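Local coordinates for MutT/nudix family protein (Shewanella oneidensis, PDB 3GZ5) that probably acts as an ADP-ribose-dependent transcriptional regulator of NAD metabolism, joining a Nudix domain to a DNA-binding winged-helix domain, at residues L41-N46 against G51-P56. Residues are numbered along the deposited sequence; the frame is centred on the assembly and turned at random.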
loop_
_atom_site.group_PDB
_atom_site.type_symbol
_atom_site.label_atom_id
_atom_site.label_comp_id
_atom_site.label_asym_id
_atom_site.label_seq_id
_atom_site.Cartn_x
_atom_site.Cartn_y
_atom_site.Cartn_z
ATOM N N LEU B 41 12.722 9.305 -16.060
ATOM C CA LEU B 41 13.134 10.468 -15.269
ATOM C C LEU B 41 13.004 11.774 -16.043
ATOM O O LEU B 41 12.962 11.790 -17.279
ATOM C CB LEU B 41 14.538 10.302 -14.697
ATOM C CG LEU B 41 14.778 9.212 -13.650
ATOM C CD1 LEU B 41 16.180 9.380 -13.107
ATOM C CD2 LEU B 41 13.769 9.201 -12.494
ATOM N N VAL B 42 12.879 12.858 -15.279
ATOM C CA VAL B 42 12.566 14.187 -15.793
ATOM C C VAL B 42 13.565 15.127 -15.155
ATOM O O VAL B 42 13.812 15.060 -13.943
ATOM C CB VAL B 42 11.105 14.624 -15.428
ATOM C CG1 VAL B 42 10.802 16.062 -15.891
ATOM C CG2 VAL B 42 10.093 13.656 -16.012
ATOM N N GLN B 43 14.180 15.970 -15.978
ATOM C CA GLN B 43 15.165 16.905 -15.465
ATOM C C GLN B 43 14.465 18.158 -14.946
ATOM O O GLN B 43 13.606 18.722 -15.633
ATOM C CB GLN B 43 16.194 17.268 -16.533
ATOM C CG GLN B 43 17.539 17.549 -15.928
ATOM C CD GLN B 43 18.537 18.165 -16.895
ATOM O OE1 GLN B 43 18.221 18.477 -18.058
ATOM N NE2 GLN B 43 19.752 18.361 -16.406
ATOM N N ARG B 44 14.843 18.570 -13.735
ATOM C CA ARG B 44 14.222 19.721 -13.074
ATOM C C ARG B 44 14.670 21.069 -13.654
ATOM O O ARG B 44 15.789 21.545 -13.386
ATOM C CB ARG B 44 14.485 19.691 -11.567
ATOM C CG ARG B 44 13.734 18.622 -10.807
ATOM C CD ARG B 44 13.492 19.083 -9.388
ATOM N NE ARG B 44 12.471 20.134 -9.354
ATOM C CZ ARG B 44 12.321 21.005 -8.364
ATOM N NH1 ARG B 44 11.371 21.928 -8.424
ATOM N NH2 ARG B 44 13.133 20.970 -7.323
ATOM N N SER B 45 13.784 21.663 -14.455
ATOM C CA SER B 45 13.964 23.009 -15.000
ATOM C C SER B 45 13.416 24.057 -14.026
ATOM O O SER B 45 12.655 24.951 -14.437
ATOM C CB SER B 45 13.200 23.125 -16.313
ATOM O OG SER B 45 11.799 22.970 -16.100
ATOM N N ASN B 46 13.807 23.954 -12.750
ATOM C CA ASN B 46 13.087 24.626 -11.672
ATOM C C ASN B 46 13.766 24.448 -10.323
ATOM O O ASN B 46 14.028 23.320 -9.894
ATOM C CB ASN B 46 11.667 24.056 -11.595
ATOM C CG ASN B 46 10.608 25.123 -11.471
ATOM O OD1 ASN B 46 10.768 26.242 -11.968
ATOM N ND2 ASN B 46 9.505 24.780 -10.819
ATOM N N GLY B 51 18.208 21.588 -12.179
ATOM C CA GLY B 51 19.002 20.772 -13.101
ATOM C C GLY B 51 19.163 19.291 -12.778
ATOM O O GLY B 51 19.658 18.529 -13.612
ATOM N N LEU B 52 18.772 18.874 -11.579
ATOM C CA LEU B 52 18.878 17.464 -11.185
ATOM C C LEU B 52 17.750 16.632 -11.798
ATOM O O LEU B 52 16.700 17.170 -12.168
ATOM C CB LEU B 52 18.895 17.316 -9.657
ATOM C CG LEU B 52 20.115 17.883 -8.926
ATOM C CD1 LEU B 52 19.873 18.024 -7.447
ATOM C CD2 LEU B 52 21.340 17.005 -9.164
ATOM N N TRP B 53 17.971 15.324 -11.928
ATOM C CA TRP B 53 16.913 14.433 -12.409
ATOM C C TRP B 53 16.029 13.974 -11.268
ATOM O O TRP B 53 16.468 13.862 -10.127
ATOM C CB TRP B 53 17.471 13.239 -13.191
ATOM C CG TRP B 53 18.127 13.667 -14.457
ATOM C CD1 TRP B 53 19.402 14.141 -14.586
ATOM C CD2 TRP B 53 17.550 13.701 -15.769
ATOM N NE1 TRP B 53 19.656 14.468 -15.892
ATOM C CE2 TRP B 53 18.545 14.200 -16.647
ATOM C CE3 TRP B 53 16.300 13.349 -16.293
ATOM C CZ2 TRP B 53 18.328 14.360 -18.017
ATOM C CZ3 TRP B 53 16.081 13.497 -17.664
ATOM C CH2 TRP B 53 17.095 14.007 -18.510
ATOM N N GLY B 54 14.767 13.735 -11.586
ATOM C CA GLY B 54 13.808 13.282 -10.588
ATOM C C GLY B 54 12.583 12.705 -11.253
ATOM O O GLY B 54 12.438 12.742 -12.473
ATOM N N LEU B 55 11.692 12.186 -10.420
ATOM C CA LEU B 55 10.449 11.563 -10.873
ATOM C C LEU B 55 9.554 12.546 -11.614
ATOM O O LEU B 55 9.504 13.743 -11.262
ATOM C CB LEU B 55 9.693 10.990 -9.668
ATOM C CG LEU B 55 10.462 10.010 -8.781
ATOM C CD1 LEU B 55 9.640 9.569 -7.563
ATOM C CD2 LEU B 55 10.909 8.825 -9.610
ATOM N N PRO B 56 8.817 12.050 -12.627
ATOM C CA PRO B 56 7.710 12.849 -13.149
ATOM C C PRO B 56 6.664 12.998 -12.036
ATOM O O PRO B 56 6.496 12.077 -11.213
ATOM C CB PRO B 56 7.172 12.013 -14.311
ATOM C CG PRO B 56 7.701 10.642 -14.080
ATOM C CD PRO B 56 8.952 10.750 -13.308
#
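Gln-43 lies over one face of the Trp-53 indole. Gln-43 CB stands 3.6 Å from the centroid of the six-membered ring of Trp-53, almost on the ring normal, a CH-pi contact. The extended chain carries the amide onward across the ring, with the two planes 9° apart and stacked. There Gln-43 NE2 donates to Gly-51 O at 2.8 Å, tilted out of the carbonyl plane, and this bond helps to hold the amide in that turn. Trp-53 CG sits beside its own backbone N (chi1 -66°), which brings the six-membered ring back toward the partner strand. Leu-41 O meets the ring at its edge, 3.6 Å from Trp-53 CZ3. Trp-131 packs against the same indole edge-to-face. With an alanine at Trp-53, the CB and CG of Gln-43 would probably lose the flat surface beneath them, and a gap would open beside Leu-41.

The contact joins strands 36-43 and 53-54, a beta hairpin of the Nudix domain. Val-42 and Gly-54 form the hydrogen-bonded pair, with Val-42 N to Gly-54 O at 2.8 Å. Gln-43 and Trp-53 are the neighbouring non-hydrogen-bonded pair. Toward the loop, Arg-44 N bonds Leu-52 O at 2.8 Å, nearly straight at 170°, and Gly-51 N returns a bond to Arg-44 O. Val-42 points to the face opposite Gln-43 and Trp-53, where Val-42 CG2 meets Pro-56 CB at 3.8 Å, and helix 68-80 touches both residues.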